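Local coordinates for delta (Bacillus subtilis, PDB 3ZH9), which probably serves as the clamp-loader subunit that wrenches open the beta sliding clamp, so that it can be loaded onto primed DNA, at residues R75-V80 / V114-A119; K149-F154 / G180-I185; V51-E56 / V80-F85; V175-G180 / M209-S214. One frame throughout, in Å; residues are numbered along the deposited sequence.

Contact 1 (R75-V80 / V114-A119); sequences RRLVIV and VFVLLA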
loop_
_atom_site.group_PDB
_atom_site.type_symbol
_atom_site.label_atom_id
_atom_site.label_comp_id
_atom_site.label_asym_id
_atom_site.label_seq_id
_atom_site.Cartn_x
_atom_site.Cartn_y
_atom_site.Cartn_z
ATOM N N ARG A 75 -20.509 14.431 18.216
ATOM C CA ARG A 75 -20.573 13.948 16.847
ATOM C C ARG A 75 -20.628 12.438 16.782
ATOM O O ARG A 75 -20.194 11.741 17.694
ATOM C CB ARG A 75 -19.367 14.433 16.027
ATOM C CG ARG A 75 -19.492 15.841 15.458
ATOM C CD ARG A 75 -18.820 15.902 14.109
ATOM N NE ARG A 75 -18.516 17.254 13.645
ATOM C CZ ARG A 75 -17.467 17.966 14.050
ATOM N NH1 ARG A 75 -16.623 17.471 14.950
ATOM N NH2 ARG A 75 -17.273 19.186 13.570
ATOM N N ARG A 76 -21.129 11.956 15.654
ATOM C CA ARG A 76 -21.252 10.546 15.356
ATOM C C ARG A 76 -20.371 10.295 14.125
ATOM O O ARG A 76 -20.166 11.198 13.320
ATOM C CB ARG A 76 -22.732 10.283 15.081
ATOM C CG ARG A 76 -23.090 9.034 14.366
ATOM C CD ARG A 76 -24.596 8.999 14.139
ATOM N NE ARG A 76 -25.353 8.886 15.387
ATOM C CZ ARG A 76 -25.159 7.933 16.299
ATOM N NH1 ARG A 76 -24.226 7.012 16.117
ATOM N NH2 ARG A 76 -25.893 7.905 17.401
ATOM N N LEU A 77 -19.808 9.096 14.009
ATOM C CA LEU A 77 -19.012 8.725 12.843
ATOM C C LEU A 77 -19.626 7.518 12.152
ATOM O O LEU A 77 -19.845 6.485 12.773
ATOM C CB LEU A 77 -17.562 8.411 13.234
ATOM C CG LEU A 77 -16.594 7.992 12.117
ATOM C CD1 LEU A 77 -16.548 9.028 10.985
ATOM C CD2 LEU A 77 -15.200 7.784 12.690
ATOM N N VAL A 78 -19.900 7.642 10.861
ATOM C CA VAL A 78 -20.499 6.545 10.120
ATOM C C VAL A 78 -19.625 6.236 8.916
ATOM O O VAL A 78 -19.401 7.098 8.060
ATOM C CB VAL A 78 -21.934 6.859 9.636
ATOM C CG1 VAL A 78 -22.407 5.783 8.657
ATOM C CG2 VAL A 78 -22.908 6.996 10.821
ATOM N N ILE A 79 -19.118 5.009 8.865
ATOM C CA ILE A 79 -18.221 4.600 7.797
ATOM C C ILE A 79 -18.906 3.594 6.884
ATOM O O ILE A 79 -19.499 2.610 7.340
ATOM C CB ILE A 79 -16.920 4.022 8.376
ATOM C CG1 ILE A 79 -16.227 5.078 9.238
ATOM C CG2 ILE A 79 -15.996 3.527 7.274
ATOM C CD1 ILE A 79 -15.064 4.540 10.004
ATOM N N VAL A 80 -18.835 3.866 5.590
ATOM C CA VAL A 80 -19.502 3.055 4.586
ATOM C C VAL A 80 -18.497 2.605 3.542
ATOM O O VAL A 80 -18.085 3.394 2.682
ATOM C CB VAL A 80 -20.638 3.844 3.903
ATOM C CG1 VAL A 80 -21.294 3.006 2.846
ATOM C CG2 VAL A 80 -21.653 4.271 4.928
ATOM N N VAL A 114 -20.419 12.699 10.971
ATOM C CA VAL A 114 -19.393 12.643 9.932
ATOM C C VAL A 114 -19.550 11.328 9.163
ATOM O O VAL A 114 -19.373 10.233 9.716
ATOM C CB VAL A 114 -17.967 12.766 10.516
ATOM C CG1 VAL A 114 -16.912 12.678 9.390
ATOM C CG2 VAL A 114 -17.847 14.069 11.332
ATOM N N PHE A 115 -19.902 11.455 7.889
ATOM C CA PHE A 115 -20.206 10.316 7.018
ATOM C C PHE A 115 -19.041 10.110 6.036
ATOM O O PHE A 115 -18.743 10.994 5.215
ATOM C CB PHE A 115 -21.488 10.629 6.242
ATOM C CG PHE A 115 -22.071 9.463 5.499
ATOM C CD1 PHE A 115 -21.663 9.176 4.196
ATOM C CD2 PHE A 115 -23.060 8.666 6.087
ATOM C CE1 PHE A 115 -22.215 8.099 3.497
ATOM C CE2 PHE A 115 -23.611 7.601 5.396
ATOM C CZ PHE A 115 -23.191 7.316 4.098
ATOM N N VAL A 116 -18.380 8.959 6.118
ATOM C CA VAL A 116 -17.243 8.677 5.243
ATOM C C VAL A 116 -17.500 7.497 4.299
ATOM O O VAL A 116 -17.768 6.370 4.728
ATOM C CB VAL A 116 -15.950 8.434 6.045
ATOM C CG1 VAL A 116 -15.808 9.470 7.155
ATOM C CG2 VAL A 116 -15.974 7.070 6.654
ATOM N N LEU A 117 -17.465 7.781 3.004
ATOM C CA LEU A 117 -17.436 6.735 1.993
ATOM C C LEU A 117 -15.989 6.330 1.760
ATOM O O LEU A 117 -15.157 7.158 1.390
ATOM C CB LEU A 117 -18.007 7.242 0.679
ATOM C CG LEU A 117 -19.515 7.144 0.569
ATOM C CD1 LEU A 117 -19.998 7.955 -0.618
ATOM C CD2 LEU A 117 -19.901 5.667 0.440
ATOM N N LEU A 118 -15.702 5.052 1.967
ATOM C CA LEU A 118 -14.386 4.511 1.678
ATOM C C LEU A 118 -14.508 3.640 0.424
ATOM O O LEU A 118 -15.120 2.571 0.458
ATOM C CB LEU A 118 -13.880 3.718 2.880
ATOM C CG LEU A 118 -12.430 3.256 2.820
ATOM C CD1 LEU A 118 -11.534 4.407 2.408
ATOM C CD2 LEU A 118 -12.006 2.690 4.168
ATOM N N ALA A 119 -13.964 4.127 -0.686
ATOM C CA ALA A 119 -14.157 3.502 -1.990
ATOM C C ALA A 119 -12.813 3.173 -2.618
ATOM O O ALA A 119 -12.250 3.992 -3.328
ATOM C CB ALA A 119 -14.943 4.422 -2.906
#
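I79 and V116 pack most tightly between the adjacent parallel strands 76-81 and 113-119. CG1 of I79 lies 3.3 Å from CG2 of V116, inside ordinary van der Waals contact, with the two side chains alongside one another on one face of the sheet. V116 CG1 lies anti to the carbonyl carbon (chi1 -44°), which leaves CG2 between the backbone N and that carbon, on the I79 side. On the same face L77 reaches over with CD1 to V116 CG1, 3.9 Å away, and helix 25-39 packs on L77 and I79. The other face carries F115. V80 CG2 approaches its ring obliquely, 3.5 Å from CZ, while V78 CG1 meets CD2 at 3.9 Å, and helix 59-66 lies against these residues. Between the faces five backbone bonds form the ladder: V114 N to R76 O, V78 N to V114 O, V116 N to V78 O, V80 N to V116 O and L118 N to V80 O. Packing is looser where the strand begins: partly exposed R75 touches chiefly through CD, 3.5 Å from V114 CG2. R76 is buried but directs its polar end away from V114-A119, to the carbonyls of T68, F69 and F47. At the centre the side chains are apolar and the backbone groups pair, as expected of a core strand pair in the P-loop NTPase-like domain.

Contact 2 (K149-F154 / G180-I185); sequences KETTDF and GHLSSI. With SO4 (sulfate ion), chain B.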
loop_
_atom_site.group_PDB
_atom_site.type_symbol
_atom_site.label_atom_id
_atom_site.label_comp_id
_atom_site.label_asym_id
_atom_site.label_seq_id
_atom_site.Cartn_x
_atom_site.Cartn_y
_atom_site.Cartn_z
ATOM N N LYS A 149 8.963 8.576 -8.363
ATOM C CA LYS A 149 9.123 10.014 -8.158
ATOM C C LYS A 149 8.066 10.571 -7.214
ATOM O O LYS A 149 8.372 11.379 -6.340
ATOM C CB LYS A 149 9.084 10.762 -9.490
ATOM C CG LYS A 149 9.146 12.274 -9.344
ATOM N N GLU A 150 6.822 10.138 -7.398
ATOM C CA GLU A 150 5.724 10.582 -6.541
ATOM C C GLU A 150 5.978 10.145 -5.105
ATOM O O GLU A 150 5.640 10.856 -4.158
ATOM C CB GLU A 150 4.390 10.018 -7.037
ATOM C CG GLU A 150 3.935 10.592 -8.372
ATOM C CD GLU A 150 2.814 9.792 -9.021
ATOM O OE1 GLU A 150 2.803 8.549 -8.894
ATOM O OE2 GLU A 150 1.947 10.411 -9.669
ATOM N N THR A 151 6.584 8.968 -4.957
ATOM C CA THR A 151 6.844 8.408 -3.645
ATOM C C THR A 151 7.859 9.262 -2.885
ATOM O O THR A 151 7.728 9.462 -1.683
ATOM C CB THR A 151 7.284 6.925 -3.730
ATOM O OG1 THR A 151 6.258 6.171 -4.383
ATOM C CG2 THR A 151 7.481 6.350 -2.341
ATOM N N THR A 152 8.850 9.792 -3.595
ATOM C CA THR A 152 9.788 10.741 -2.999
ATOM C C THR A 152 9.111 12.031 -2.499
ATOM O O THR A 152 9.339 12.461 -1.371
ATOM C CB THR A 152 10.928 11.080 -3.973
ATOM O OG1 THR A 152 11.644 9.882 -4.277
ATOM C CG2 THR A 152 11.894 12.080 -3.344
ATOM N N ASP A 153 8.282 12.650 -3.326
ATOM C CA ASP A 153 7.555 13.850 -2.884
ATOM C C ASP A 153 6.660 13.547 -1.683
ATOM O O ASP A 153 6.587 14.319 -0.733
ATOM C CB ASP A 153 6.718 14.463 -4.022
ATOM C CG ASP A 153 7.565 14.951 -5.179
ATOM O OD1 ASP A 153 8.807 15.006 -5.035
ATOM O OD2 ASP A 153 6.985 15.287 -6.237
ATOM N N PHE A 154 5.962 12.423 -1.727
ATOM C CA PHE A 154 5.160 12.023 -0.585
ATOM C C PHE A 154 5.988 11.974 0.704
ATOM O O PHE A 154 5.551 12.449 1.747
ATOM C CB PHE A 154 4.518 10.671 -0.842
ATOM C CG PHE A 154 3.968 10.026 0.391
ATOM C CD1 PHE A 154 2.670 10.265 0.788
ATOM C CD2 PHE A 154 4.755 9.165 1.149
ATOM C CE1 PHE A 154 2.159 9.668 1.928
ATOM C CE2 PHE A 154 4.253 8.563 2.284
ATOM C CZ PHE A 154 2.947 8.818 2.674
ATOM N N GLY A 180 9.829 1.179 -1.427
ATOM C CA GLY A 180 8.680 1.964 -1.841
ATOM C C GLY A 180 7.372 1.810 -1.066
ATOM O O GLY A 180 6.431 2.549 -1.323
ATOM N N HIS A 181 7.284 0.871 -0.129
ATOM C CA HIS A 181 6.043 0.709 0.651
ATOM C C HIS A 181 5.706 1.962 1.470
ATOM O O HIS A 181 6.526 2.410 2.287
ATOM C CB HIS A 181 6.161 -0.484 1.593
ATOM C CG HIS A 181 6.272 -1.794 0.889
ATOM N ND1 HIS A 181 5.174 -2.480 0.417
ATOM C CD2 HIS A 181 7.355 -2.543 0.563
ATOM C CE1 HIS A 181 5.573 -3.599 -0.166
ATOM N NE2 HIS A 181 6.891 -3.663 -0.087
ATOM N N LEU A 182 4.513 2.522 1.263
ATOM C CA LEU A 182 4.142 3.766 1.944
ATOM C C LEU A 182 4.028 3.557 3.442
ATOM O O LEU A 182 4.424 4.416 4.219
ATOM C CB LEU A 182 2.847 4.380 1.385
ATOM C CG LEU A 182 2.910 4.897 -0.065
ATOM C CD1 LEU A 182 1.703 5.793 -0.426
ATOM C CD2 LEU A 182 4.222 5.626 -0.343
ATOM N N SER A 183 3.500 2.408 3.842
ATOM C CA SER A 183 3.371 2.083 5.259
ATOM C C SER A 183 4.744 2.055 5.955
ATOM O O SER A 183 4.880 2.466 7.108
ATOM C CB SER A 183 2.667 0.733 5.427
ATOM O OG SER A 183 3.497 -0.327 4.978
ATOM N N SER A 184 5.753 1.575 5.237
ATOM C CA SER A 184 7.118 1.525 5.743
ATOM C C SER A 184 7.742 2.911 5.768
ATOM O O SER A 184 8.437 3.270 6.718
ATOM C CB SER A 184 7.970 0.579 4.898
ATOM O OG SER A 184 7.384 -0.707 4.863
ATOM N N ILE A 185 7.490 3.696 4.729
ATOM C CA ILE A 185 7.975 5.067 4.711
ATOM C C ILE A 185 7.376 5.863 5.879
ATOM O O ILE A 185 8.074 6.621 6.536
ATOM C CB ILE A 185 7.647 5.770 3.380
ATOM C CG1 ILE A 185 8.441 5.151 2.233
ATOM C CG2 ILE A 185 7.965 7.252 3.465
ATOM C CD1 ILE A 185 7.783 5.342 0.875
HETATM S S SO4 B . 1.903 -0.793 1.742
HETATM O O1 SO4 B . 1.833 0.667 1.817
HETATM O O2 SO4 B . 2.602 -1.171 0.512
HETATM O O3 SO4 B . 0.539 -1.330 1.743
HETATM O O4 SO4 B . 2.634 -1.351 2.879
HETATM O O HOH W 1 4.915 3.940 -3.476
#
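The start of helix 182-195 packs against helix 148-160 here, with L182 and I185 of one facing T151 and F154 of the other. T151 sets CG2 anti to its nitrogen, which turns the methyl into the interface, 3.4 Å from I185 CD1; L182 CD2 lies on the same methyl at 3.9 Å. That leucine branch also makes an off-centre CH-pi contact with F154, its CD2 4.3 Å from the ring centroid and 30° off the normal. I185 CG2 instead meets the ring at its edge, 4.1 Å from CE2. L27 of helix 25-39 touches both F154 and L182. OG1 of T151 bonds to N147 O and accepts from a water, 2.8 Å away, which also donates to G180 O. Beyond the interface, H181 occupies the N-cap position and a sulfate, probably from the crystallisation liquor, sits at the helix start. H181 ND1 donates to sulfate O2 at 2.9 Å, close to the imidazole plane, and S183 N donates to sulfate O1 at 3.1 Å. Since H181 NE2 bonds to E216, the ring links the anion to a carboxylate, an arrangement likely to favour its protonated form. With alanine in place of H181, the sulfate would probably lose its ND1 donor and E216 its NE2 partner. An anion held by a first-turn backbone N-H is typical of a helix N-terminus, where the helix dipole probably helps.

Contact 3 (V51-E56 / V80-F85); sequences VFDLEE and VKNPYF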
loop_
_atom_site.group_PDB
_atom_site.type_symbol
_atom_site.label_atom_id
_atom_site.label_comp_id
_atom_site.label_asym_id
_atom_site.label_seq_id
_atom_site.Cartn_x
_atom_site.Cartn_y
_atom_site.Cartn_z
ATOM N N VAL A 51 -19.657 1.091 11.352
ATOM C CA VAL A 51 -18.991 0.708 10.122
ATOM C C VAL A 51 -19.861 -0.250 9.311
ATOM O O VAL A 51 -20.339 -1.270 9.821
ATOM C CB VAL A 51 -17.674 0.006 10.420
ATOM C CG1 VAL A 51 -16.956 -0.326 9.120
ATOM C CG2 VAL A 51 -16.820 0.868 11.335
ATOM N N PHE A 52 -20.070 0.080 8.047
ATOM C CA PHE A 52 -20.821 -0.797 7.162
ATOM C C PHE A 52 -19.971 -1.202 5.959
ATOM O O PHE A 52 -19.059 -0.478 5.566
ATOM C CB PHE A 52 -22.106 -0.104 6.693
ATOM C CG PHE A 52 -23.026 0.297 7.821
ATOM C CD1 PHE A 52 -22.831 1.496 8.508
ATOM C CD2 PHE A 52 -24.083 -0.526 8.197
ATOM C CE1 PHE A 52 -23.670 1.867 9.541
ATOM C CE2 PHE A 52 -24.930 -0.159 9.236
ATOM C CZ PHE A 52 -24.724 1.039 9.908
ATOM N N ASP A 53 -20.276 -2.361 5.381
ATOM C CA ASP A 53 -19.624 -2.815 4.151
ATOM C C ASP A 53 -20.719 -3.087 3.117
ATOM O O ASP A 53 -21.513 -4.012 3.273
ATOM C CB ASP A 53 -18.787 -4.070 4.434
ATOM C CG ASP A 53 -17.979 -4.537 3.230
ATOM O OD1 ASP A 53 -18.326 -4.185 2.079
ATOM O OD2 ASP A 53 -16.994 -5.273 3.445
ATOM N N LEU A 54 -20.772 -2.276 2.069
ATOM C CA LEU A 54 -21.858 -2.383 1.103
ATOM C C LEU A 54 -21.808 -3.669 0.268
ATOM O O LEU A 54 -22.704 -3.927 -0.539
ATOM C CB LEU A 54 -21.899 -1.148 0.203
ATOM C CG LEU A 54 -22.190 0.152 0.954
ATOM C CD1 LEU A 54 -22.322 1.326 -0.021
ATOM C CD2 LEU A 54 -23.458 0.000 1.820
ATOM N N GLU A 55 -20.764 -4.470 0.457
ATOM C CA GLU A 55 -20.723 -5.794 -0.147
ATOM C C GLU A 55 -21.793 -6.686 0.476
ATOM O O GLU A 55 -22.265 -7.629 -0.157
ATOM C CB GLU A 55 -19.355 -6.445 0.056
ATOM C CG GLU A 55 -18.191 -5.685 -0.553
ATOM C CD GLU A 55 -18.077 -5.864 -2.058
ATOM O OE1 GLU A 55 -19.058 -6.313 -2.693
ATOM O OE2 GLU A 55 -16.995 -5.555 -2.603
ATOM N N GLU A 56 -22.041 -6.478 1.765
ATOM C CA GLU A 56 -22.979 -7.296 2.525
ATOM C C GLU A 56 -24.050 -6.582 3.353
ATOM O O GLU A 56 -24.960 -7.225 3.854
ATOM C CB GLU A 56 -22.185 -8.180 3.470
ATOM C CG GLU A 56 -21.487 -7.402 4.539
ATOM C CD GLU A 56 -20.505 -8.237 5.296
ATOM O OE1 GLU A 56 -20.253 -9.370 4.861
ATOM O OE2 GLU A 56 -19.983 -7.766 6.321
ATOM N N VAL A 80 -18.835 3.866 5.590
ATOM C CA VAL A 80 -19.502 3.055 4.586
ATOM C C VAL A 80 -18.497 2.605 3.542
ATOM O O VAL A 80 -18.085 3.394 2.682
ATOM C CB VAL A 80 -20.638 3.844 3.903
ATOM C CG1 VAL A 80 -21.294 3.006 2.846
ATOM C CG2 VAL A 80 -21.653 4.271 4.928
ATOM N N LYS A 81 -18.088 1.340 3.624
ATOM C CA LYS A 81 -17.083 0.803 2.705
ATOM C C LYS A 81 -17.673 0.216 1.423
ATOM O O LYS A 81 -18.795 -0.304 1.421
ATOM C CB LYS A 81 -16.247 -0.273 3.398
ATOM C CG LYS A 81 -15.530 0.179 4.661
ATOM C CD LYS A 81 -14.812 -1.006 5.297
ATOM C CE LYS A 81 -14.164 -0.637 6.617
ATOM N NZ LYS A 81 -13.801 -1.860 7.391
ATOM N N ASN A 82 -16.894 0.301 0.343
ATOM C CA ASN A 82 -17.148 -0.418 -0.914
ATOM C C ASN A 82 -18.410 -0.050 -1.694
ATOM O O ASN A 82 -19.234 -0.920 -1.986
ATOM C CB ASN A 82 -17.132 -1.933 -0.692
ATOM C CG ASN A 82 -15.849 -2.415 -0.049
ATOM O OD1 ASN A 82 -15.869 -3.323 0.782
ATOM N ND2 ASN A 82 -14.732 -1.808 -0.419
ATOM N N PRO A 83 -18.563 1.235 -2.039
ATOM C CA PRO A 83 -19.640 1.644 -2.946
ATOM C C PRO A 83 -19.288 1.301 -4.394
ATOM O O PRO A 83 -19.000 2.199 -5.185
ATOM C CB PRO A 83 -19.712 3.165 -2.738
ATOM C CG PRO A 83 -18.348 3.544 -2.299
ATOM C CD PRO A 83 -17.826 2.388 -1.494
ATOM N N TYR A 84 -19.321 0.010 -4.722
ATOM C CA TYR A 84 -18.936 -0.488 -6.043
ATOM C C TYR A 84 -19.777 0.119 -7.157
ATOM O O TYR A 84 -19.339 0.202 -8.300
ATOM C CB TYR A 84 -19.018 -2.022 -6.100
ATOM C CG TYR A 84 -20.280 -2.595 -5.497
ATOM C CD1 TYR A 84 -21.454 -2.700 -6.245
ATOM C CD2 TYR A 84 -20.306 -3.017 -4.170
ATOM C CE1 TYR A 84 -22.623 -3.217 -5.677
ATOM C CE2 TYR A 84 -21.464 -3.531 -3.596
ATOM C CZ TYR A 84 -22.613 -3.632 -4.353
ATOM O OH TYR A 84 -23.751 -4.146 -3.775
ATOM N N PHE A 85 -20.988 0.541 -6.817
ATOM C CA PHE A 85 -21.873 1.166 -7.787
ATOM C C PHE A 85 -21.371 2.549 -8.218
ATOM O O PHE A 85 -21.971 3.180 -9.082
ATOM C CB PHE A 85 -23.287 1.265 -7.213
ATOM C CG PHE A 85 -23.323 1.745 -5.788
ATOM C CD1 PHE A 85 -23.188 3.093 -5.494
ATOM C CD2 PHE A 85 -23.470 0.846 -4.742
ATOM C CE1 PHE A 85 -23.204 3.535 -4.185
ATOM C CE2 PHE A 85 -23.486 1.282 -3.437
ATOM C CZ PHE A 85 -23.360 2.631 -3.157
#
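K81 N donates to F52 O at 2.8 Å and L54 N to K81 O at 2.9 Å, part of the parallel ladder that pairs F52 with V80 and D53 with K81. Just past the last bridge, L54 drives its side chain towards the other strand. CD1 presses on V80 CG1 at 3.5 Å, tighter than usual, and reaches the edge of the F85 ring 3.6 Å from CZ, the two side chains crossing at about a right angle; P83 CB borders the same methyl. The backbone of L54 is engaged as well: its O lies 3.3 Å from Y84 CE2, near the ring plane, and accepts from H97 NE2. Y84 holds its CG between the backbone N and carbonyl carbon (chi1 46°), which swings the ring back to L54 while OH bonds to I95 O. E55 OE1 comes obliquely to the tyrosine ring, 3.8 Å from CE2. After the strand an Asx turn bends the chain, E55 N donating to D53 OD1 at 2.9 Å from above the carboxylate plane. At the other end the extended K81 side chain lays CE on exposed V51 CG1, 3.8 Å away. An inverse gamma turn centred on P83 follows the end of strand 76-81. Together these features belong to a beta-alpha-beta unit, strand 49-53, helix 59-66 and strand 76-81, at the border of the parallel sheet.

Contact 4 (V175-G180 / M209-S214); sequences VLLVNG and MLVARS. With SO4 (sulfate ion), chain H; SO4 (sulfate ion), chain M.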
loop_
_atom_site.group_PDB
_atom_site.type_symbol
_atom_site.label_atom_id
_atom_site.label_comp_id
_atom_site.label_asym_id
_atom_site.label_seq_id
_atom_site.Cartn_x
_atom_site.Cartn_y
_atom_site.Cartn_z
ATOM N N VAL A 175 13.189 5.720 0.483
ATOM C CA VAL A 175 12.271 5.019 -0.406
ATOM C C VAL A 175 12.905 3.757 -1.011
ATOM O O VAL A 175 12.267 2.716 -1.115
ATOM C CB VAL A 175 11.766 5.978 -1.511
ATOM C CG1 VAL A 175 11.064 5.213 -2.665
ATOM C CG2 VAL A 175 10.857 7.023 -0.901
ATOM N N LEU A 176 14.167 3.849 -1.396
ATOM C CA LEU A 176 14.909 2.683 -1.874
ATOM C C LEU A 176 14.984 1.569 -0.814
ATOM O O LEU A 176 14.783 0.390 -1.115
ATOM C CB LEU A 176 16.336 3.101 -2.256
ATOM C CG LEU A 176 17.328 1.970 -2.565
ATOM C CD1 LEU A 176 17.123 1.466 -3.978
ATOM C CD2 LEU A 176 18.766 2.435 -2.389
ATOM N N LEU A 177 15.300 1.956 0.419
ATOM C CA LEU A 177 15.565 1.004 1.490
ATOM C C LEU A 177 14.332 0.183 1.840
ATOM O O LEU A 177 14.434 -0.987 2.190
ATOM C CB LEU A 177 16.067 1.730 2.747
ATOM C CG LEU A 177 17.504 2.261 2.727
ATOM C CD1 LEU A 177 17.749 3.148 3.945
ATOM C CD2 LEU A 177 18.522 1.130 2.660
ATOM N N VAL A 178 13.160 0.800 1.761
ATOM C CA VAL A 178 11.962 0.097 2.176
ATOM C C VAL A 178 11.176 -0.368 0.965
ATOM O O VAL A 178 10.014 -0.772 1.084
ATOM C CB VAL A 178 11.089 0.944 3.130
ATOM C CG1 VAL A 178 11.910 1.313 4.380
ATOM C CG2 VAL A 178 10.552 2.182 2.426
ATOM N N ASN A 179 11.835 -0.327 -0.191
ATOM C CA ASN A 179 11.236 -0.809 -1.436
ATOM C C ASN A 179 9.930 -0.105 -1.764
ATOM O O ASN A 179 9.011 -0.728 -2.293
ATOM C CB ASN A 179 10.972 -2.318 -1.368
ATOM C CG ASN A 179 11.159 -3.011 -2.722
ATOM O OD1 ASN A 179 11.993 -2.604 -3.527
ATOM N ND2 ASN A 179 10.375 -4.055 -2.972
ATOM N N GLY A 180 9.829 1.179 -1.427
ATOM C CA GLY A 180 8.680 1.964 -1.841
ATOM C C GLY A 180 7.372 1.810 -1.066
ATOM O O GLY A 180 6.431 2.549 -1.323
ATOM N N MET A 209 21.902 5.378 9.020
ATOM C CA MET A 209 22.270 4.761 10.289
ATOM C C MET A 209 21.059 4.099 10.935
ATOM O O MET A 209 21.172 3.035 11.538
ATOM C CB MET A 209 22.970 5.736 11.241
ATOM C CG MET A 209 22.095 6.796 11.861
ATOM S SD MET A 209 23.058 7.884 12.984
ATOM C CE MET A 209 24.064 8.763 11.796
ATOM N N LEU A 210 19.894 4.706 10.775
ATOM C CA LEU A 210 18.740 4.223 11.525
ATOM C C LEU A 210 17.905 3.178 10.775
ATOM O O LEU A 210 17.364 2.269 11.394
ATOM C CB LEU A 210 17.863 5.392 11.979
ATOM C CG LEU A 210 16.788 5.033 13.016
ATOM C CD1 LEU A 210 17.406 4.692 14.392
ATOM C CD2 LEU A 210 15.784 6.168 13.145
ATOM N N VAL A 211 17.829 3.286 9.448
ATOM C CA VAL A 211 16.824 2.536 8.681
ATOM C C VAL A 211 17.438 1.325 8.011
ATOM O O VAL A 211 18.321 1.466 7.155
ATOM C CB VAL A 211 16.160 3.398 7.592
ATOM C CG1 VAL A 211 15.164 2.574 6.763
ATOM C CG2 VAL A 211 15.468 4.614 8.186
ATOM N N ALA A 212 16.988 0.133 8.409
ATOM C CA ALA A 212 17.548 -1.100 7.860
ATOM C C ALA A 212 16.954 -1.418 6.484
ATOM O O ALA A 212 15.742 -1.321 6.275
ATOM C CB ALA A 212 17.320 -2.274 8.813
ATOM N N ARG A 213 17.812 -1.812 5.553
ATOM C CA ARG A 213 17.358 -2.275 4.245
ATOM C C ARG A 213 16.420 -3.451 4.452
ATOM O O ARG A 213 16.766 -4.412 5.133
ATOM C CB ARG A 213 18.556 -2.678 3.405
ATOM C CG ARG A 213 18.271 -2.786 1.924
ATOM C CD ARG A 213 19.561 -3.058 1.144
ATOM N NE ARG A 213 20.438 -1.888 1.171
ATOM C CZ ARG A 213 20.630 -1.061 0.143
ATOM N NH1 ARG A 213 20.024 -1.273 -1.023
ATOM N NH2 ARG A 213 21.441 -0.023 0.278
ATOM N N SER A 214 15.217 -3.368 3.896
ATOM C CA SER A 214 14.229 -4.430 4.089
ATOM C C SER A 214 14.687 -5.768 3.471
ATOM O O SER A 214 15.490 -5.799 2.529
ATOM C CB SER A 214 12.863 -4.022 3.522
ATOM O OG SER A 214 12.857 -4.116 2.109
HETATM S S SO4 H . 21.303 -2.113 6.802
HETATM O O1 SO4 H . 21.951 -0.974 7.467
HETATM O O2 SO4 H . 20.432 -1.595 5.752
HETATM O O3 SO4 H . 20.496 -2.883 7.751
HETATM O O4 SO4 H . 22.344 -2.966 6.221
HETATM S S SO4 M . 23.093 1.929 3.322
HETATM O O1 SO4 M . 21.863 2.620 3.755
HETATM O O2 SO4 M . 22.911 1.380 1.977
HETATM O O3 SO4 M . 23.414 0.830 4.236
HETATM O O4 SO4 M . 24.214 2.870 3.326
#
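A Schellman motif ends helix 168-177, and the loop that follows helix 204-210 is fastened to this helix end: L177 meets V211, R213 and S214. In the motif G180 N donates to V175 O at 2.9 Å and N179, with positive phi, also turns its N to L176 O. The bond between the segments is nearly straight, S214 N to L177 O at 3.0 Å with 178° at the hydrogen, giving a last-turn carbonyl a loop donor. L177 puts its two branches between the segments. CD1 packs on V211 CG1 at 3.9 Å, which V178 CG1 also touches, while CD2 lies over one face of the R213 guanidinium, 3.6 Å from the plane and offset toward the rim. The arginine reaches there because its chain leaves anti to the backbone N (chi1 -163°) and then bends at chi3. Its NH2 donates in plane to O2 of one sulfate, a bent bond of 2.6 Å (140° at the hydrogen), and its backbone N to O2 of a second, also at 2.6 Å; both sulfates probably come from the crystallisation liquor. Replacing R213 with alanine would probably uncover L177 CD2 and leave the first sulfate without its guanidinium partner. S214 OG caps Q217 N at the start of helix 215-227. At the outer margin L176 CD2 stands 4.1 Å from R213 NH1.

Along the chain the four contacts form two crossed pairs in series. Contact 3 opens at 51-56, contact 1 at 75-80; residues 80-85 then close the loop of contact 3, and 114-119 that of contact 1. The two share V80 and line up three neighbouring strands of the parallel sheet. Both loops are complete before contact 2 opens at 149-154 and contact 4 at 175-180. Residues 180-185 close contact 2 and 209-214 close contact 4, with G180 common to both. I185 and T151 pack on V178 and V175, joining these contacts into one helical region. Contacts 1 and 4 lie on opposite sides of the chain's centre, their centres about 34 Å apart.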